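Local coordinates for protein metallo-carboxypeptidase (Pseudomonas aeruginosa, PDB 4A39) that probably removes residues from the C-terminal ends of peptides or proteins as a zinc-dependent carboxypeptidase of the M14 family, possibly with tubulin among its partners, at residues W174-Q179 with F269-G274; V281-C286 with L343-E348; G285-P290 with Y319-P324; E300-E305 with A381-E386. One frame throughout, in Å; residues are numbered along the deposited sequence.

From the N terminus, the chain first meets interaction 1, where 174-179 pairs with 269-274 and so closes a long, helix-rich excursion between two parallel strands in the middle of the catalytic sheet. Soon after the second of these strands, 281-286 begins interaction 2, which closes on 343-348; this last strand lies between 268-275 and the edge strand 282-284, so interactions 1 and 2 are neighbours in one sheet and touch through main-chain bonds. Interaction 3 starts from the shared G285 and C286 and closes earlier, within the span of interaction 2, joining two surface loops. Interaction 4 crosses interactions 2 and 3, tying helix 294-308 to the C-terminal part of helix 366-383 and the residues that follow.

Interaction 1 of 4, residues W174-Q179 with F269-G274; sequences WVIAQQ and FLDIHG. With ZN (zinc ion), chain C; GEM ((2-guanidinoethylmercapto)succinic acid), chain D.
Two parallel strands at the centre of the carboxypeptidase sheet, 171-177 and 268-275, lead to the zinc site. A ladder of backbone hydrogen bonds joins them: L270 N to W174 O, I176 N to L270 O (3.0 Å), and I272 N to I176 O, which is almost straight at 178°. Aliphatic residues suit this buried place. With CG1 of I176 between its backbone N and carbonyl carbon (chi1 69°), CD1 reaches the edge of the F269 ring, 3.5 Å from CZ. On the face of V175 and A177, V175 CG1 meets I272 CG1 at 3.9 Å. Past the end of strand 171-177 the contact turns polar. Q179 NE2 donates to D271 OD1 (3.1 Å) on its syn side, somewhat out of the carboxylate plane, while H273 NE2 gives a 2.6 Å hydrogen bond to D271 OD2 from above that plane. D271 thus helps to fix the rotation of the imidazole, whose ND1 binds zinc at 2.2 Å; the inhibitor sulfur S7 lies over one ring face. H180, E183 and inhibitor O13 also bind the metal, and N240 is a second partner of Q179 NE2. Helix 185-196 packs M190 on V175 and A177, helix 332-340 lies against F269 and D271, and strand 343-350 touches I272 and H273.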
loop_
_atom_site.group_PDB
_atom_site.type_symbol
_atom_site.label_atom_id
_atom_site.label_comp_id
_atom_site.label_asym_id
_atom_site.label_seq_id
_atom_site.Cartn_x
_atom_site.Cartn_y
_atom_site.Cartn_z
ATOM N N TRP A 174 13.887 6.660 5.252
ATOM C CA TRP A 174 13.388 5.411 4.694
ATOM C C TRP A 174 11.885 5.325 4.485
ATOM O O TRP A 174 11.092 5.693 5.360
ATOM C CB TRP A 174 13.802 4.239 5.585
ATOM C CG TRP A 174 15.271 3.974 5.632
ATOM C CD1 TRP A 174 16.241 4.767 6.182
ATOM C CD2 TRP A 174 15.938 2.812 5.130
ATOM N NE1 TRP A 174 17.474 4.165 6.054
ATOM C CE2 TRP A 174 17.315 2.963 5.413
ATOM C CE3 TRP A 174 15.504 1.655 4.466
ATOM C CZ2 TRP A 174 18.263 1.998 5.057
ATOM C CZ3 TRP A 174 16.447 0.694 4.111
ATOM C CH2 TRP A 174 17.813 0.873 4.409
ATOM N N VAL A 175 11.509 4.805 3.322
ATOM C CA VAL A 175 10.106 4.602 2.982
ATOM C C VAL A 175 9.981 3.252 2.282
ATOM O O VAL A 175 10.604 3.038 1.237
ATOM C CB VAL A 175 9.591 5.687 2.021
ATOM C CG1 VAL A 175 8.106 5.481 1.759
ATOM C CG2 VAL A 175 9.840 7.062 2.616
ATOM N N ILE A 176 9.210 2.340 2.874
ATOM C CA ILE A 176 8.991 1.025 2.274
ATOM C C ILE A 176 7.489 0.831 2.073
ATOM O O ILE A 176 6.672 1.393 2.815
ATOM C CB ILE A 176 9.572 -0.123 3.144
ATOM C CG1 ILE A 176 8.770 -0.285 4.432
ATOM C CG2 ILE A 176 11.041 0.167 3.461
ATOM C CD1 ILE A 176 9.221 -1.461 5.269
ATOM N N ALA A 177 7.124 0.032 1.078
ATOM C CA ALA A 177 5.710 -0.149 0.772
ATOM C C ALA A 177 5.231 -1.558 0.465
ATOM O O ALA A 177 5.993 -2.427 0.042
ATOM C CB ALA A 177 5.336 0.760 -0.394
ATOM N N GLN A 178 3.933 -1.742 0.679
ATOM C CA GLN A 178 3.212 -2.976 0.400
ATOM C C GLN A 178 3.729 -4.285 0.985
ATOM O O GLN A 178 3.862 -5.281 0.271
ATOM C CB GLN A 178 3.024 -3.115 -1.124
ATOM C CG GLN A 178 1.598 -3.519 -1.536
ATOM C CD GLN A 178 1.340 -3.359 -3.029
ATOM O OE1 GLN A 178 1.634 -2.316 -3.605
ATOM N NE2 GLN A 178 0.772 -4.390 -3.657
ATOM N N GLN A 179 4.025 -4.289 2.283
ATOM C CA GLN A 179 4.447 -5.524 2.940
ATOM C C GLN A 179 3.281 -6.507 2.820
ATOM O O GLN A 179 3.478 -7.719 2.752
ATOM C CB GLN A 179 4.745 -5.293 4.415
ATOM C CG GLN A 179 6.065 -4.624 4.703
ATOM C CD GLN A 179 6.385 -4.695 6.177
ATOM O OE1 GLN A 179 6.817 -5.738 6.680
ATOM N NE2 GLN A 179 6.142 -3.599 6.890
ATOM N N PHE A 269 11.327 6.796 9.214
ATOM C CA PHE A 269 10.800 5.567 8.637
ATOM C C PHE A 269 9.299 5.628 8.410
ATOM O O PHE A 269 8.534 5.868 9.343
ATOM C CB PHE A 269 11.107 4.371 9.538
ATOM C CG PHE A 269 10.550 3.071 9.027
ATOM C CD1 PHE A 269 11.022 2.514 7.838
ATOM C CD2 PHE A 269 9.541 2.412 9.720
ATOM C CE1 PHE A 269 10.493 1.320 7.350
ATOM C CE2 PHE A 269 9.004 1.216 9.242
ATOM C CZ PHE A 269 9.479 0.668 8.058
ATOM N N LEU A 270 8.887 5.412 7.165
ATOM C CA LEU A 270 7.471 5.407 6.824
ATOM C C LEU A 270 7.159 4.055 6.184
ATOM O O LEU A 270 7.801 3.665 5.205
ATOM C CB LEU A 270 7.143 6.538 5.843
ATOM C CG LEU A 270 7.411 7.969 6.323
ATOM C CD1 LEU A 270 7.026 8.955 5.229
ATOM C CD2 LEU A 270 6.611 8.247 7.590
ATOM N N ASP A 271 6.186 3.349 6.752
ATOM C CA ASP A 271 5.760 2.033 6.273
ATOM C C ASP A 271 4.382 2.263 5.648
ATOM O O ASP A 271 3.418 2.547 6.349
ATOM C CB ASP A 271 5.704 1.079 7.476
ATOM C CG ASP A 271 5.430 -0.360 7.089
ATOM O OD1 ASP A 271 5.644 -0.737 5.917
ATOM O OD2 ASP A 271 5.009 -1.124 7.980
ATOM N N ILE A 272 4.300 2.146 4.323
ATOM C CA ILE A 272 3.056 2.414 3.600
ATOM C C ILE A 272 2.104 1.223 3.497
ATOM O O ILE A 272 2.458 0.177 2.944
ATOM C CB ILE A 272 3.356 2.951 2.181
ATOM C CG1 ILE A 272 4.496 3.980 2.232
ATOM C CG2 ILE A 272 2.104 3.609 1.605
ATOM C CD1 ILE A 272 4.244 5.166 3.167
ATOM N N HIS A 273 0.888 1.418 4.015
ATOM C CA HIS A 273 -0.163 0.395 4.059
ATOM C C HIS A 273 -1.526 0.921 3.599
ATOM O O HIS A 273 -1.680 2.083 3.233
ATOM C CB HIS A 273 -0.354 -0.108 5.497
ATOM C CG HIS A 273 0.800 -0.891 6.045
ATOM N ND1 HIS A 273 0.742 -2.255 6.239
ATOM C CD2 HIS A 273 2.017 -0.500 6.492
ATOM C CE1 HIS A 273 1.872 -2.670 6.782
ATOM N NE2 HIS A 273 2.663 -1.625 6.947
ATOM N N GLY A 274 -2.514 0.033 3.653
ATOM C CA GLY A 274 -3.877 0.384 3.295
ATOM C C GLY A 274 -4.803 -0.264 4.308
ATOM O O GLY A 274 -4.553 -1.390 4.739
HETATM ZN ZN ZN C . -0.934 -3.554 5.840
HETATM C C8 GEM D . -1.176 -2.737 10.454
HETATM S S7 GEM D . 0.221 -1.686 9.914
HETATM C C6 GEM D . 0.462 -0.657 11.408
HETATM C C5 GEM D . -0.806 -0.421 12.233
HETATM N N3 GEM D . -1.211 -1.656 12.919
HETATM C C1 GEM D . -1.181 -1.706 14.249
HETATM N N4 GEM D . -0.773 -0.643 14.937
HETATM N N2 GEM D . -1.545 -2.810 14.893
HETATM C C9 GEM D . -0.815 -4.224 10.399
HETATM O O14 GEM D . 0.366 -4.525 10.112
HETATM O O15 GEM D . -1.734 -5.032 10.645
HETATM C C10 GEM D . -2.428 -2.453 9.622
HETATM C C11 GEM D . -2.212 -2.769 8.139
HETATM O O12 GEM D . -2.498 -1.875 7.312
HETATM O O13 GEM D . -1.781 -3.908 7.863
HETATM O O HOH W 1 3.996 -1.869 4.005
#

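Interaction 2 of 4, residues V281-C286 with L343-E348; sequences VFAAGC and LAFTIE. With GEM ((2-guanidinoethylmercapto)succinic acid), chain D.
The F282 ring receives E348 on one face: CB of the glutamate sits 3.7 Å from the ring centroid, only 18° off the normal, a CH-pi contact. The two side chains run side by side, ring and carboxylate planes 26° apart, and Y319 meets the ring of F282 edge-to-face. At the edge of the F345 ring, in its plane, lies the backbone carbonyl of A284, while A283 CB approaches CD1 obliquely at 3.7 Å. Behind these groups the antiparallel strands 282-284 and 343-348 are joined by two hydrogen-bonded pairs, F282 with E348 and A284 with T346; E348 N to F282 O is 2.8 Å. Between them A283 and I347 form a non-hydrogen-bonded pair, where the small A283 CB fits between F345 CD1 and I347 CD1, the latter at 3.8 Å. Further along, C286 SG packs on A344 CB at 3.8 Å. The inhibitor lies along the face of T346 and E348, with T346 against its C6 and S7. E348 bends at chi2 (-74°), which brings its carboxylate to the inhibitor: OE2 is 2.8 Å from O12. E348 thus lies beside the inhibitor carboxylate and near the zinc site, a place consistent with its predicted role as proton donor or acceptor.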
loop_
_atom_site.group_PDB
_atom_site.type_symbol
_atom_site.label_atom_id
_atom_site.label_comp_id
_atom_site.label_asym_id
_atom_site.label_seq_id
_atom_site.Cartn_x
_atom_site.Cartn_y
_atom_site.Cartn_z
ATOM N N VAL A 281 -7.627 8.764 5.386
ATOM C CA VAL A 281 -6.185 8.580 5.333
ATOM C C VAL A 281 -5.677 8.981 6.718
ATOM O O VAL A 281 -6.118 9.987 7.271
ATOM C CB VAL A 281 -5.522 9.513 4.300
ATOM C CG1 VAL A 281 -4.005 9.461 4.454
ATOM C CG2 VAL A 281 -5.927 9.110 2.894
ATOM N N PHE A 282 -4.768 8.194 7.288
ATOM C CA PHE A 282 -4.220 8.526 8.600
ATOM C C PHE A 282 -2.854 7.887 8.807
ATOM O O PHE A 282 -2.347 7.193 7.926
ATOM C CB PHE A 282 -5.171 8.090 9.730
ATOM C CG PHE A 282 -5.355 6.602 9.842
ATOM C CD1 PHE A 282 -6.274 5.931 9.035
ATOM C CD2 PHE A 282 -4.613 5.869 10.762
ATOM C CE1 PHE A 282 -6.452 4.548 9.149
ATOM C CE2 PHE A 282 -4.782 4.488 10.884
ATOM C CZ PHE A 282 -5.705 3.829 10.075
ATOM N N ALA A 283 -2.255 8.149 9.965
ATOM C CA ALA A 283 -0.954 7.587 10.309
ATOM C C ALA A 283 -0.974 7.053 11.741
ATOM O O ALA A 283 -1.572 7.663 12.629
ATOM C CB ALA A 283 0.130 8.649 10.168
ATOM N N ALA A 284 -0.338 5.904 11.952
ATOM C CA ALA A 284 -0.249 5.298 13.278
ATOM C C ALA A 284 1.197 5.454 13.750
ATOM O O ALA A 284 2.123 5.037 13.052
ATOM C CB ALA A 284 -0.625 3.821 13.213
ATOM N N GLY A 285 1.380 6.048 14.930
ATOM C CA GLY A 285 2.715 6.282 15.460
ATOM C C GLY A 285 3.289 5.245 16.413
ATOM O O GLY A 285 2.794 4.123 16.496
ATOM N N CYS A 286 4.331 5.637 17.146
ATOM C CA CYS A 286 5.018 4.742 18.084
ATOM C C CYS A 286 4.787 5.058 19.559
ATOM O O CYS A 286 5.640 4.738 20.389
ATOM C CB CYS A 286 6.533 4.786 17.840
ATOM S SG CYS A 286 7.092 4.276 16.205
ATOM N N LEU A 343 11.725 9.142 13.973
ATOM C CA LEU A 343 10.312 9.384 13.731
ATOM C C LEU A 343 9.883 8.230 12.831
ATOM O O LEU A 343 10.551 7.931 11.834
ATOM C CB LEU A 343 10.121 10.720 13.009
ATOM C CG LEU A 343 8.699 11.059 12.549
ATOM C CD1 LEU A 343 7.763 11.090 13.751
ATOM C CD2 LEU A 343 8.698 12.406 11.842
ATOM N N ALA A 344 8.783 7.573 13.185
ATOM C CA ALA A 344 8.300 6.435 12.412
ATOM C C ALA A 344 6.784 6.358 12.419
ATOM O O ALA A 344 6.152 6.512 13.463
ATOM C CB ALA A 344 8.877 5.140 12.976
ATOM N N PHE A 345 6.213 6.089 11.251
ATOM C CA PHE A 345 4.767 5.983 11.097
ATOM C C PHE A 345 4.364 4.868 10.150
ATOM O O PHE A 345 5.116 4.489 9.245
ATOM C CB PHE A 345 4.175 7.249 10.472
ATOM C CG PHE A 345 3.980 8.401 11.412
ATOM C CD1 PHE A 345 3.044 8.334 12.438
ATOM C CD2 PHE A 345 4.671 9.592 11.210
ATOM C CE1 PHE A 345 2.792 9.441 13.245
ATOM C CE2 PHE A 345 4.427 10.702 12.013
ATOM C CZ PHE A 345 3.486 10.626 13.029
ATOM N N THR A 346 3.159 4.359 10.366
ATOM C CA THR A 346 2.573 3.389 9.465
ATOM C C THR A 346 1.576 4.324 8.782
ATOM O O THR A 346 0.736 4.911 9.464
ATOM C CB THR A 346 1.784 2.292 10.204
ATOM O OG1 THR A 346 2.689 1.479 10.966
ATOM C CG2 THR A 346 1.044 1.422 9.207
ATOM N N ILE A 347 1.701 4.511 7.472
ATOM C CA ILE A 347 0.778 5.384 6.748
ATOM C C ILE A 347 -0.347 4.498 6.229
ATOM O O ILE A 347 -0.093 3.453 5.625
ATOM C CB ILE A 347 1.474 6.101 5.553
ATOM C CG1 ILE A 347 2.601 7.009 6.068
ATOM C CG2 ILE A 347 0.456 6.920 4.776
ATOM C CD1 ILE A 347 2.131 8.119 6.993
ATOM N N GLU A 348 -1.585 4.924 6.457
ATOM C CA GLU A 348 -2.745 4.142 6.048
ATOM C C GLU A 348 -3.693 4.869 5.104
ATOM O O GLU A 348 -4.249 5.909 5.447
ATOM C CB GLU A 348 -3.531 3.708 7.285
ATOM C CG GLU A 348 -2.782 2.805 8.255
ATOM C CD GLU A 348 -2.628 1.389 7.747
ATOM O OE1 GLU A 348 -3.312 1.021 6.767
ATOM O OE2 GLU A 348 -1.827 0.635 8.340
HETATM C C8 GEM D . -1.176 -2.737 10.454
HETATM S S7 GEM D . 0.221 -1.686 9.914
HETATM C C6 GEM D . 0.462 -0.657 11.408
HETATM C C5 GEM D . -0.806 -0.421 12.233
HETATM N N3 GEM D . -1.211 -1.656 12.919
HETATM C C1 GEM D . -1.181 -1.706 14.249
HETATM N N4 GEM D . -0.773 -0.643 14.937
HETATM N N2 GEM D . -1.545 -2.810 14.893
HETATM C C9 GEM D . -0.815 -4.224 10.399
HETATM O O14 GEM D . 0.366 -4.525 10.112
HETATM O O15 GEM D . -1.734 -5.032 10.645
HETATM C C10 GEM D . -2.428 -2.453 9.622
HETATM C C11 GEM D . -2.212 -2.769 8.139
HETATM O O12 GEM D . -2.498 -1.875 7.312
HETATM O O13 GEM D . -1.781 -3.908 7.863
#

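Interaction 3 of 4, residues G285-P290 with Y319-P324; sequences GCEGNP and YPRSAP. With GEM ((2-guanidinoethylmercapto)succinic acid), chain D.
E287, G288 and S322 make the close part of this contact between two loops, R321 the loose, exposed one. From the type I turn C286-N289, the carboxylate of E287 reaches across to the other loop, where its OE2 accepts the backbone N-H of S322 through the anti lone pair (2.9 Å, 167°). Beside it, G288 lies directly against the serine, its CA 3.3 Å from S322 OG; glycine suits the place because a CB here would collide with that hydroxyl. S322 OG stands anti to the backbone N (chi1 170°) and donates to A323 O at 2.9 Å. On the exposed side, R321 NH1 lies 4.0 Å from E287 OE1, a long salt bridge in which the oxygen is well out of the guanidinium plane; no N-H is aimed at it, and the attraction is probably weak and electrostatic. The loop 285-290 runs from edge strand 282-284 to helix 294-308, while 319-324 precedes helix 332-340, on which C286 and N289 pack.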
loop_
_atom_site.group_PDB
_atom_site.type_symbol
_atom_site.label_atom_id
_atom_site.label_comp_id
_atom_site.label_asym_id
_atom_site.label_seq_id
_atom_site.Cartn_x
_atom_site.Cartn_y
_atom_site.Cartn_z
ATOM N N GLY A 285 1.380 6.048 14.930
ATOM C CA GLY A 285 2.715 6.282 15.460
ATOM C C GLY A 285 3.289 5.245 16.413
ATOM O O GLY A 285 2.794 4.123 16.496
ATOM N N CYS A 286 4.331 5.637 17.146
ATOM C CA CYS A 286 5.018 4.742 18.084
ATOM C C CYS A 286 4.787 5.058 19.559
ATOM O O CYS A 286 5.640 4.738 20.389
ATOM C CB CYS A 286 6.533 4.786 17.840
ATOM S SG CYS A 286 7.092 4.276 16.205
ATOM N N GLU A 287 3.653 5.665 19.898
ATOM C CA GLU A 287 3.409 6.029 21.290
ATOM C C GLU A 287 3.428 4.876 22.292
ATOM O O GLU A 287 3.547 5.108 23.497
ATOM C CB GLU A 287 2.100 6.827 21.421
ATOM C CG GLU A 287 0.798 6.055 21.240
ATOM C CD GLU A 287 0.520 5.647 19.805
ATOM O OE1 GLU A 287 0.993 6.330 18.869
ATOM O OE2 GLU A 287 -0.195 4.646 19.617
ATOM N N GLY A 288 3.324 3.644 21.798
ATOM C CA GLY A 288 3.348 2.484 22.679
ATOM C C GLY A 288 4.742 1.912 22.913
ATOM O O GLY A 288 4.913 0.978 23.699
ATOM N N ASN A 289 5.739 2.464 22.230
ATOM C CA ASN A 289 7.119 1.998 22.371
ATOM C C ASN A 289 7.718 2.302 23.740
ATOM O O ASN A 289 7.562 3.399 24.265
ATOM C CB ASN A 289 8.027 2.656 21.323
ATOM C CG ASN A 289 7.974 1.971 19.969
ATOM O OD1 ASN A 289 8.673 2.380 19.031
ATOM N ND2 ASN A 289 7.152 0.935 19.852
ATOM N N PRO A 290 8.404 1.321 24.342
ATOM C CA PRO A 290 9.010 1.592 25.646
ATOM C C PRO A 290 10.047 2.703 25.443
ATOM O O PRO A 290 10.327 3.496 26.344
ATOM C CB PRO A 290 9.652 0.257 26.004
ATOM C CG PRO A 290 8.695 -0.731 25.409
ATOM C CD PRO A 290 8.420 -0.123 24.044
ATOM N N TYR A 319 -6.295 4.171 14.135
ATOM C CA TYR A 319 -6.255 3.114 15.135
ATOM C C TYR A 319 -6.139 3.716 16.527
ATOM O O TYR A 319 -5.628 4.828 16.699
ATOM C CB TYR A 319 -5.059 2.181 14.901
ATOM C CG TYR A 319 -5.021 1.535 13.535
ATOM C CD1 TYR A 319 -6.176 1.009 12.957
ATOM C CD2 TYR A 319 -3.826 1.442 12.825
ATOM C CE1 TYR A 319 -6.141 0.411 11.700
ATOM C CE2 TYR A 319 -3.779 0.843 11.569
ATOM C CZ TYR A 319 -4.939 0.331 11.012
ATOM O OH TYR A 319 -4.900 -0.249 9.768
ATOM N N PRO A 320 -6.621 2.992 17.547
ATOM C CA PRO A 320 -6.530 3.519 18.909
ATOM C C PRO A 320 -5.059 3.676 19.258
ATOM O O PRO A 320 -4.207 2.982 18.703
ATOM C CB PRO A 320 -7.193 2.430 19.747
ATOM C CG PRO A 320 -8.192 1.831 18.802
ATOM C CD PRO A 320 -7.385 1.732 17.521
ATOM N N ARG A 321 -4.748 4.594 20.160
ATOM C CA ARG A 321 -3.358 4.749 20.548
ATOM C C ARG A 321 -3.027 3.697 21.578
ATOM O O ARG A 321 -3.887 3.275 22.356
ATOM C CB ARG A 321 -3.095 6.132 21.117
ATOM C CG ARG A 321 -4.078 6.592 22.152
ATOM C CD ARG A 321 -4.045 8.100 22.234
ATOM N NE ARG A 321 -4.006 8.697 20.899
ATOM C CZ ARG A 321 -2.889 8.924 20.209
ATOM N NH1 ARG A 321 -1.709 8.608 20.727
ATOM N NH2 ARG A 321 -2.956 9.458 18.997
ATOM N N SER A 322 -1.776 3.261 21.572
ATOM C CA SER A 322 -1.327 2.251 22.510
ATOM C C SER A 322 -1.061 2.862 23.873
ATOM O O SER A 322 -0.625 4.010 23.972
ATOM C CB SER A 322 -0.047 1.591 21.995
ATOM O OG SER A 322 0.540 0.775 22.997
ATOM N N ALA A 323 -1.340 2.092 24.921
ATOM C CA ALA A 323 -1.084 2.541 26.280
ATOM C C ALA A 323 0.436 2.571 26.384
ATOM O O ALA A 323 1.120 1.824 25.683
ATOM C CB ALA A 323 -1.664 1.551 27.283
ATOM N N PRO A 324 0.985 3.428 27.254
ATOM C CA PRO A 324 2.441 3.512 27.403
ATOM C C PRO A 324 3.146 2.159 27.516
ATOM O O PRO A 324 2.777 1.314 28.336
ATOM C CB PRO A 324 2.603 4.371 28.657
ATOM C CG PRO A 324 1.430 5.308 28.552
ATOM C CD PRO A 324 0.309 4.370 28.166
HETATM C C8 GEM D . -1.176 -2.737 10.454
HETATM S S7 GEM D . 0.221 -1.686 9.914
HETATM C C6 GEM D . 0.462 -0.657 11.408
HETATM C C5 GEM D . -0.806 -0.421 12.233
HETATM N N3 GEM D . -1.211 -1.656 12.919
HETATM C C1 GEM D . -1.181 -1.706 14.249
HETATM N N4 GEM D . -0.773 -0.643 14.937
HETATM N N2 GEM D . -1.545 -2.810 14.893
HETATM C C9 GEM D . -0.815 -4.224 10.399
HETATM O O14 GEM D . 0.366 -4.525 10.112
HETATM O O15 GEM D . -1.734 -5.032 10.645
HETATM C C10 GEM D . -2.428 -2.453 9.622
HETATM C C11 GEM D . -2.212 -2.769 8.139
HETATM O O12 GEM D . -2.498 -1.875 7.312
HETATM O O13 GEM D . -1.781 -3.908 7.863
#

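Interaction 4 of 4, residues E300-E305 with A381-E386; sequences EQRFRE and AVLVDE
Helix 294-308 packs beside the C-terminal part of helix 366-383 and the residues that follow, through a bidentate salt bridge and one leucine. R302 first directs CG anti to its carbonyl carbon, then folds at chi2 (-78°) and chi3 (-63°), turning its guanidinium side-on to E386. The glutamate takes the other course: it is extended beyond CG, long enough to bring its carboxylate to NE and NH2. The two flat groups are nearly coplanar, 5° apart, and both carboxylate oxygens use their syn lone pairs, the favoured geometry for such a pair. E306 is a second acidic partner, bound to R302 NH1. L383 suits the seam between charge and core because its two methyls face different neighbours. CD2 lies over one face of the R302 guanidinium, 3.5 Å from NH2, whereas CD1 packs on F303, 3.8 Å from CD2 of that ring. F303 also meets F345 of the sheet. Across the bridge, R302 NE to E386 OE1 and R302 NH2 to E386 OE2 both measure 3.0 Å.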
loop_
_atom_site.group_PDB
_atom_site.type_symbol
_atom_site.label_atom_id
_atom_site.label_comp_id
_atom_site.label_asym_id
_atom_site.label_seq_id
_atom_site.Cartn_x
_atom_site.Cartn_y
_atom_site.Cartn_z
ATOM N N GLU A 300 5.991 13.531 15.941
ATOM C CA GLU A 300 4.809 12.904 15.361
ATOM C C GLU A 300 3.728 13.970 15.198
ATOM O O GLU A 300 3.048 14.017 14.177
ATOM C CB GLU A 300 4.308 11.751 16.244
ATOM C CG GLU A 300 5.316 10.615 16.388
ATOM C CD GLU A 300 4.749 9.392 17.091
ATOM O OE1 GLU A 300 3.755 9.538 17.829
ATOM O OE2 GLU A 300 5.306 8.283 16.912
ATOM N N GLN A 301 3.596 14.841 16.196
ATOM C CA GLN A 301 2.607 15.917 16.160
ATOM C C GLN A 301 2.931 16.842 14.987
ATOM O O GLN A 301 2.048 17.210 14.207
ATOM C CB GLN A 301 2.647 16.705 17.478
ATOM C CG GLN A 301 1.340 17.369 17.897
ATOM C CD GLN A 301 0.861 18.428 16.935
ATOM O OE1 GLN A 301 1.588 19.367 16.614
ATOM N NE2 GLN A 301 -0.379 18.294 16.478
ATOM N N ARG A 302 4.206 17.208 14.863
ATOM C CA ARG A 302 4.664 18.081 13.781
ATOM C C ARG A 302 4.344 17.508 12.397
ATOM O O ARG A 302 3.832 18.212 11.524
ATOM C CB ARG A 302 6.174 18.303 13.900
ATOM C CG ARG A 302 6.593 19.181 15.070
ATOM C CD ARG A 302 6.358 20.647 14.760
ATOM N NE ARG A 302 7.168 21.100 13.633
ATOM C CZ ARG A 302 6.681 21.739 12.573
ATOM N NH1 ARG A 302 5.380 22.005 12.492
ATOM N NH2 ARG A 302 7.491 22.115 11.592
ATOM N N PHE A 303 4.653 16.229 12.207
ATOM C CA PHE A 303 4.417 15.546 10.938
ATOM C C PHE A 303 2.937 15.527 10.559
ATOM O O PHE A 303 2.569 15.855 9.426
ATOM C CB PHE A 303 4.938 14.105 11.018
ATOM C CG PHE A 303 4.809 13.337 9.732
ATOM C CD1 PHE A 303 3.626 12.669 9.420
ATOM C CD2 PHE A 303 5.866 13.281 8.829
ATOM C CE1 PHE A 303 3.494 11.959 8.233
ATOM C CE2 PHE A 303 5.745 12.572 7.636
ATOM C CZ PHE A 303 4.553 11.908 7.338
ATOM N N ARG A 304 2.089 15.132 11.504
ATOM C CA ARG A 304 0.656 15.062 11.247
ATOM C C ARG A 304 0.052 16.424 10.910
ATOM O O ARG A 304 -0.765 16.541 10.000
ATOM C CB ARG A 304 -0.076 14.470 12.458
ATOM C CG ARG A 304 0.055 12.962 12.603
ATOM C CD ARG A 304 -0.751 12.464 13.796
ATOM N NE ARG A 304 -0.779 11.008 13.892
ATOM C CZ ARG A 304 -0.354 10.322 14.949
ATOM N NH1 ARG A 304 0.141 10.960 16.003
ATOM N NH2 ARG A 304 -0.421 8.997 14.950
ATOM N N GLU A 305 0.483 17.448 11.644
ATOM C CA GLU A 305 -0.018 18.811 11.442
ATOM C C GLU A 305 0.386 19.376 10.087
ATOM O O GLU A 305 -0.438 19.957 9.368
ATOM C CB GLU A 305 0.494 19.724 12.560
ATOM C CG GLU A 305 -0.300 21.015 12.716
ATOM C CD GLU A 305 0.052 21.770 13.985
ATOM O OE1 GLU A 305 0.744 21.196 14.854
ATOM O OE2 GLU A 305 -0.375 22.940 14.115
ATOM N N ALA A 381 10.260 17.894 3.749
ATOM C CA ALA A 381 11.113 19.035 3.433
ATOM C C ALA A 381 11.044 20.080 4.543
ATOM O O ALA A 381 12.049 20.710 4.879
ATOM C CB ALA A 381 10.688 19.653 2.107
ATOM N N VAL A 382 9.855 20.261 5.111
ATOM C CA VAL A 382 9.651 21.229 6.186
ATOM C C VAL A 382 10.252 20.775 7.514
ATOM O O VAL A 382 10.780 21.586 8.276
ATOM C CB VAL A 382 8.145 21.498 6.420
ATOM C CG1 VAL A 382 7.956 22.439 7.608
ATOM C CG2 VAL A 382 7.525 22.090 5.169
ATOM N N LEU A 383 10.178 19.475 7.780
ATOM C CA LEU A 383 10.672 18.906 9.031
ATOM C C LEU A 383 12.127 18.451 9.035
ATOM O O LEU A 383 12.644 18.068 10.082
ATOM C CB LEU A 383 9.817 17.697 9.423
ATOM C CG LEU A 383 8.292 17.800 9.375
ATOM C CD1 LEU A 383 7.697 16.462 9.790
ATOM C CD2 LEU A 383 7.811 18.909 10.292
ATOM N N VAL A 384 12.790 18.490 7.882
ATOM C CA VAL A 384 14.166 18.007 7.796
ATOM C C VAL A 384 15.126 18.460 8.901
ATOM O O VAL A 384 15.882 17.643 9.430
ATOM C CB VAL A 384 14.787 18.331 6.411
ATOM C CG1 VAL A 384 15.166 19.796 6.325
ATOM C CG2 VAL A 384 15.990 17.433 6.167
ATOM N N ASP A 385 15.096 19.740 9.262
ATOM C CA ASP A 385 15.995 20.246 10.302
ATOM C C ASP A 385 15.626 19.808 11.719
ATOM O O ASP A 385 16.397 20.024 12.659
ATOM C CB ASP A 385 16.052 21.777 10.263
ATOM C CG ASP A 385 16.579 22.308 8.947
ATOM O OD1 ASP A 385 17.609 21.792 8.472
ATOM O OD2 ASP A 385 15.971 23.252 8.393
ATOM N N GLU A 386 14.456 19.194 11.872
ATOM C CA GLU A 386 13.986 18.755 13.187
ATOM C C GLU A 386 14.107 17.250 13.425
ATOM O O GLU A 386 13.951 16.787 14.553
ATOM C CB GLU A 386 12.520 19.161 13.372
ATOM C CG GLU A 386 12.257 20.650 13.254
ATOM C CD GLU A 386 10.777 20.977 13.218
ATOM O OE1 GLU A 386 10.043 20.546 14.132
ATOM O OE2 GLU A 386 10.348 21.674 12.275
#